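PDB 1JZT: NAD(P)H-hydrate epimerase from Saccharomyces cerevisiae, which interconverts the R and S epimers of NAD(P)HX, a hydrated, damaged form of NAD(P)H, so that both can be repaired. Local coordinates for residues K59-G71 / Y127-F141. Sequence-based numbering, arbitrary orientation.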
loop_
_atom_site.group_PDB
_atom_site.type_symbol
_atom_site.label_atom_id
_atom_site.label_comp_id
_atom_site.label_asym_id
_atom_site.label_seq_id
_atom_site.Cartn_x
_atom_site.Cartn_y
_atom_site.Cartn_z
ATOM N N LYS A 59 -12.190 -12.978 -10.190
ATOM C CA LYS A 59 -10.777 -12.612 -10.175
ATOM C C LYS A 59 -10.330 -12.248 -8.762
ATOM O O LYS A 59 -11.143 -11.864 -7.918
ATOM C CB LYS A 59 -10.513 -11.437 -11.118
ATOM C CG LYS A 59 -10.784 -11.739 -12.587
ATOM C CD LYS A 59 -10.209 -10.648 -13.473
ATOM C CE LYS A 59 -10.439 -10.935 -14.944
ATOM N NZ LYS A 59 -9.923 -9.820 -15.791
ATOM N N HIS A 60 -9.031 -12.368 -8.518
ATOM C CA HIS A 60 -8.462 -12.083 -7.209
ATOM C C HIS A 60 -7.720 -10.757 -7.142
ATOM O O HIS A 60 -7.375 -10.168 -8.166
ATOM C CB HIS A 60 -7.489 -13.199 -6.816
ATOM C CG HIS A 60 -8.040 -14.581 -7.005
ATOM N ND1 HIS A 60 -8.052 -15.217 -8.228
ATOM C CD2 HIS A 60 -8.617 -15.438 -6.130
ATOM C CE1 HIS A 60 -8.612 -16.408 -8.099
ATOM N NE2 HIS A 60 -8.964 -16.567 -6.836
ATOM N N VAL A 61 -7.509 -10.275 -5.920
ATOM C CA VAL A 61 -6.735 -9.064 -5.698
ATOM C C VAL A 61 -5.441 -9.639 -5.120
ATOM O O VAL A 61 -5.426 -10.125 -3.984
ATOM C CB VAL A 61 -7.394 -8.107 -4.659
ATOM C CG1 VAL A 61 -6.429 -6.978 -4.314
ATOM C CG2 VAL A 61 -8.683 -7.508 -5.236
ATOM N N PHE A 62 -4.372 -9.609 -5.913
ATOM C CA PHE A 62 -3.085 -10.155 -5.494
ATOM C C PHE A 62 -2.284 -9.157 -4.666
ATOM O O PHE A 62 -1.760 -8.177 -5.192
ATOM C CB PHE A 62 -2.272 -10.595 -6.723
ATOM C CG PHE A 62 -1.088 -11.475 -6.391
ATOM C CD1 PHE A 62 -1.257 -12.627 -5.630
ATOM C CD2 PHE A 62 0.188 -11.165 -6.855
ATOM C CE1 PHE A 62 -0.175 -13.457 -5.328
ATOM C CE2 PHE A 62 1.283 -11.992 -6.558
ATOM C CZ PHE A 62 1.097 -13.136 -5.797
ATOM N N VAL A 63 -2.195 -9.421 -3.366
ATOM C CA VAL A 63 -1.469 -8.554 -2.437
ATOM C C VAL A 63 -0.077 -9.097 -2.120
ATOM O O VAL A 63 0.055 -10.184 -1.555
ATOM C CB VAL A 63 -2.249 -8.408 -1.107
ATOM C CG1 VAL A 63 -1.511 -7.480 -0.157
ATOM C CG2 VAL A 63 -3.654 -7.888 -1.386
ATOM N N ILE A 64 0.958 -8.336 -2.472
ATOM C CA ILE A 64 2.334 -8.752 -2.204
ATOM C C ILE A 64 2.862 -7.954 -1.014
ATOM O O ILE A 64 3.049 -6.739 -1.096
ATOM C CB ILE A 64 3.241 -8.523 -3.436
ATOM C CG1 ILE A 64 2.581 -9.148 -4.677
ATOM C CG2 ILE A 64 4.611 -9.159 -3.198
ATOM C CD1 ILE A 64 3.379 -8.973 -5.974
ATOM N N ALA A 65 3.107 -8.650 0.091
ATOM C CA ALA A 65 3.571 -8.011 1.318
ATOM C C ALA A 65 5.069 -8.108 1.585
ATOM O O ALA A 65 5.641 -9.200 1.577
ATOM C CB ALA A 65 2.792 -8.582 2.510
ATOM N N GLY A 66 5.687 -6.952 1.832
ATOM C CA GLY A 66 7.109 -6.893 2.121
ATOM C C GLY A 66 7.380 -7.326 3.554
ATOM O O GLY A 66 6.437 -7.584 4.307
ATOM N N PRO A 67 8.654 -7.395 3.970
ATOM C CA PRO A 67 9.026 -7.812 5.324
ATOM C C PRO A 67 8.919 -6.753 6.421
ATOM O O PRO A 67 9.223 -7.034 7.580
ATOM C CB PRO A 67 10.455 -8.297 5.133
ATOM C CG PRO A 67 10.994 -7.274 4.176
ATOM C CD PRO A 67 9.854 -7.075 3.171
ATOM N N GLY A 68 8.498 -5.540 6.070
ATOM C CA GLY A 68 8.398 -4.506 7.082
ATOM C C GLY A 68 7.019 -3.886 7.217
ATOM O O GLY A 68 6.004 -4.521 6.941
ATOM N N ASN A 69 7.008 -2.629 7.648
ATOM C CA ASN A 69 5.798 -1.840 7.856
ATOM C C ASN A 69 4.853 -1.818 6.644
ATOM O O ASN A 69 3.640 -1.967 6.793
ATOM C CB ASN A 69 6.202 -0.402 8.201
ATOM C CG ASN A 69 5.011 0.501 8.438
ATOM O OD1 ASN A 69 4.321 0.370 9.447
ATOM N ND2 ASN A 69 4.763 1.427 7.509
ATOM N N ASN A 70 5.413 -1.605 5.454
ATOM C CA ASN A 70 4.613 -1.546 4.236
ATOM C C ASN A 70 3.841 -2.857 4.083
ATOM O O ASN A 70 2.643 -2.851 3.792
ATOM C CB ASN A 70 5.509 -1.297 3.015
ATOM C CG ASN A 70 4.781 -0.557 1.889
ATOM O OD1 ASN A 70 4.191 0.509 2.112
ATOM N ND2 ASN A 70 4.840 -1.101 0.681
ATOM N N GLY A 71 4.528 -3.978 4.293
ATOM C CA GLY A 71 3.883 -5.273 4.186
ATOM C C GLY A 71 2.772 -5.417 5.212
ATOM O O GLY A 71 1.724 -5.989 4.920
ATOM N N TYR A 127 -0.602 -15.825 -10.444
ATOM C CA TYR A 127 -1.456 -14.671 -10.192
ATOM C C TYR A 127 -1.091 -13.434 -11.002
ATOM O O TYR A 127 -1.708 -12.379 -10.844
ATOM C CB TYR A 127 -1.452 -14.338 -8.703
ATOM C CG TYR A 127 -2.207 -15.356 -7.883
ATOM C CD1 TYR A 127 -3.605 -15.353 -7.850
ATOM C CD2 TYR A 127 -1.530 -16.349 -7.181
ATOM C CE1 TYR A 127 -4.308 -16.319 -7.136
ATOM C CE2 TYR A 127 -2.221 -17.319 -6.468
ATOM C CZ TYR A 127 -3.605 -17.300 -6.449
ATOM O OH TYR A 127 -4.282 -18.267 -5.746
ATOM N N LEU A 128 -0.086 -13.561 -11.863
ATOM C CA LEU A 128 0.326 -12.445 -12.705
ATOM C C LEU A 128 -0.287 -12.585 -14.096
ATOM O O LEU A 128 0.235 -12.054 -15.078
ATOM C CB LEU A 128 1.852 -12.376 -12.806
ATOM C CG LEU A 128 2.564 -11.697 -11.630
ATOM C CD1 LEU A 128 2.276 -12.453 -10.349
ATOM C CD2 LEU A 128 4.059 -11.640 -11.892
ATOM N N LYS A 129 -1.397 -13.313 -14.165
ATOM C CA LYS A 129 -2.114 -13.525 -15.418
ATOM C C LYS A 129 -3.409 -12.722 -15.377
ATOM O O LYS A 129 -4.147 -12.769 -14.393
ATOM C CB LYS A 129 -2.436 -15.006 -15.612
ATOM C CG LYS A 129 -1.214 -15.894 -15.726
ATOM C CD LYS A 129 -1.603 -17.359 -15.829
ATOM C CE LYS A 129 -0.368 -18.249 -15.849
ATOM N NZ LYS A 129 -0.718 -19.696 -15.793
ATOM N N PRO A 130 -3.700 -11.976 -16.451
ATOM C CA PRO A 130 -4.898 -11.142 -16.578
ATOM C C PRO A 130 -6.226 -11.809 -16.220
ATOM O O PRO A 130 -7.047 -11.230 -15.511
ATOM C CB PRO A 130 -4.855 -10.700 -18.039
ATOM C CG PRO A 130 -3.392 -10.635 -18.322
ATOM C CD PRO A 130 -2.866 -11.884 -17.665
ATOM N N GLU A 131 -6.441 -13.022 -16.714
ATOM C CA GLU A 131 -7.694 -13.723 -16.452
ATOM C C GLU A 131 -7.881 -14.221 -15.023
ATOM O O GLU A 131 -8.950 -14.721 -14.677
ATOM C CB GLU A 131 -7.863 -14.894 -17.431
ATOM C CG GLU A 131 -6.602 -15.706 -17.693
ATOM C CD GLU A 131 -5.602 -14.972 -18.582
ATOM O OE1 GLU A 131 -5.975 -14.586 -19.714
ATOM O OE2 GLU A 131 -4.442 -14.785 -18.149
ATOM N N LYS A 132 -6.862 -14.076 -14.185
ATOM C CA LYS A 132 -6.977 -14.548 -12.815
ATOM C C LYS A 132 -6.929 -13.445 -11.763
ATOM O O LYS A 132 -7.435 -13.614 -10.651
ATOM C CB LYS A 132 -5.877 -15.572 -12.524
ATOM C CG LYS A 132 -6.086 -16.331 -11.224
ATOM C CD LYS A 132 -5.357 -17.665 -11.224
ATOM C CE LYS A 132 -5.785 -18.519 -10.037
ATOM N NZ LYS A 132 -5.085 -19.838 -10.010
ATOM N N THR A 133 -6.336 -12.314 -12.122
ATOM C CA THR A 133 -6.175 -11.209 -11.188
ATOM C C THR A 133 -6.786 -9.889 -11.646
ATOM O O THR A 133 -6.563 -9.451 -12.773
ATOM C CB THR A 133 -4.683 -11.000 -10.909
ATOM O OG1 THR A 133 -4.172 -12.161 -10.243
ATOM C CG2 THR A 133 -4.457 -9.761 -10.051
ATOM N N LEU A 134 -7.553 -9.263 -10.756
ATOM C CA LEU A 134 -8.207 -7.980 -11.021
ATOM C C LEU A 134 -7.194 -6.844 -10.923
ATOM O O LEU A 134 -7.148 -5.959 -11.777
ATOM C CB LEU A 134 -9.325 -7.750 -10.002
ATOM C CG LEU A 134 -9.887 -6.332 -9.888
ATOM C CD1 LEU A 134 -10.646 -5.942 -11.162
ATOM C CD2 LEU A 134 -10.808 -6.268 -8.682
ATOM N N CYS A 135 -6.402 -6.863 -9.857
ATOM C CA CYS A 135 -5.376 -5.851 -9.651
ATOM C C CYS A 135 -4.369 -6.388 -8.651
ATOM O O CYS A 135 -4.639 -7.358 -7.933
ATOM C CB CYS A 135 -5.979 -4.548 -9.118
ATOM S SG CYS A 135 -6.536 -4.625 -7.390
ATOM N N ILE A 136 -3.206 -5.751 -8.613
ATOM C CA ILE A 136 -2.138 -6.155 -7.723
ATOM C C ILE A 136 -1.849 -5.044 -6.730
ATOM O O ILE A 136 -1.766 -3.873 -7.100
ATOM C CB ILE A 136 -0.854 -6.456 -8.521
ATOM C CG1 ILE A 136 -1.131 -7.568 -9.533
ATOM C CG2 ILE A 136 0.278 -6.855 -7.566
ATOM C CD1 ILE A 136 -0.081 -7.669 -10.633
ATOM N N VAL A 137 -1.731 -5.406 -5.461
ATOM C CA VAL A 137 -1.415 -4.425 -4.440
ATOM C C VAL A 137 0.059 -4.565 -4.104
ATOM O O VAL A 137 0.514 -5.612 -3.613
ATOM C CB VAL A 137 -2.222 -4.634 -3.143
ATOM C CG1 VAL A 137 -1.784 -3.606 -2.100
ATOM C CG2 VAL A 137 -3.705 -4.505 -3.425
ATOM N N ASP A 138 0.790 -3.491 -4.373
ATOM C CA ASP A 138 2.220 -3.418 -4.130
ATOM C C ASP A 138 2.489 -2.888 -2.730
ATOM O O ASP A 138 2.485 -1.681 -2.509
ATOM C CB ASP A 138 2.874 -2.495 -5.173
ATOM C CG ASP A 138 4.269 -2.054 -4.774
ATOM O OD1 ASP A 138 4.993 -2.850 -4.127
ATOM O OD2 ASP A 138 4.652 -0.906 -5.112
ATOM N N ALA A 139 2.709 -3.798 -1.791
ATOM C CA ALA A 139 3.001 -3.426 -0.415
ATOM C C ALA A 139 4.373 -3.995 -0.041
ATOM O O ALA A 139 4.574 -4.486 1.076
ATOM C CB ALA A 139 1.920 -3.985 0.523
ATOM N N ILE A 140 5.317 -3.938 -0.977
ATOM C CA ILE A 140 6.658 -4.468 -0.725
ATOM C C ILE A 140 7.468 -3.578 0.214
ATOM O O ILE A 140 7.726 -3.967 1.355
ATOM C CB ILE A 140 7.460 -4.683 -2.047
ATOM C CG1 ILE A 140 6.896 -5.874 -2.820
ATOM C CG2 ILE A 140 8.911 -5.039 -1.739
ATOM C CD1 ILE A 140 5.506 -5.696 -3.301
ATOM N N PHE A 141 7.874 -2.400 -0.257
ATOM C CA PHE A 141 8.647 -1.474 0.575
ATOM C C PHE A 141 8.037 -0.083 0.643
ATOM O O PHE A 141 7.518 0.424 -0.349
ATOM C CB PHE A 141 10.096 -1.365 0.075
ATOM C CG PHE A 141 10.910 -2.600 0.303
ATOM C CD1 PHE A 141 11.015 -3.152 1.576
ATOM C CD2 PHE A 141 11.559 -3.223 -0.756
ATOM C CE1 PHE A 141 11.756 -4.307 1.793
ATOM C CE2 PHE A 141 12.305 -4.381 -0.549
ATOM C CZ PHE A 141 12.400 -4.924 0.727
HETATM O O HOH W 1 7.580 -3.933 4.078
HETATM O O HOH W 2 4.933 -0.213 -1.921
#
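Strand 60-65 runs parallel to strand 135-139, axes 4.6 Å apart at closest approach, in a ladder that starts at Gly66 N–Ala139 O and reaches back past the corner at Leu134 to His60 N–Lys132 O. Lys132 O, close to the imidazole plane, takes a second bond from His60 ND1 (3.0 Å). This would hold the rotation of the ring, and the edge of Tyr127 meets one of its faces in a T-shaped stack, planes at 87°. With its CG anti to the backbone N (chi1 -166°), the Phe62 ring lies nearly parallel to that of Tyr127 but is slid aside and barely overlaps it. Tyr127 CB sits over the Phe62 face, 3.6 Å from the ring centroid, a CH-pi contact. Further along, Ile140 CD1 packs on Ile64 CG2 at 3.6 Å. On the face opposite His60, Phe62 and Ile64, Val137 CG2 touches Val61 CG1 and Val63 CG2. Beyond the strand ends, water 1 joins Gly68 N and Gly71 N to Ile140 O. Water 2 links Asn70 ND2 to Asp138 O. Asn70 and Asp138 are predicted potassium ligands, and the glycine-rich turn into helix 69-83 is consistent with a Rossmann-like nucleotide site. Thr176 and Ser171 hold the Asp138 carboxylate. Strands 88-91 and 169-172 flank the pair, and helix 153-163 packs against Ile64 and Ile140.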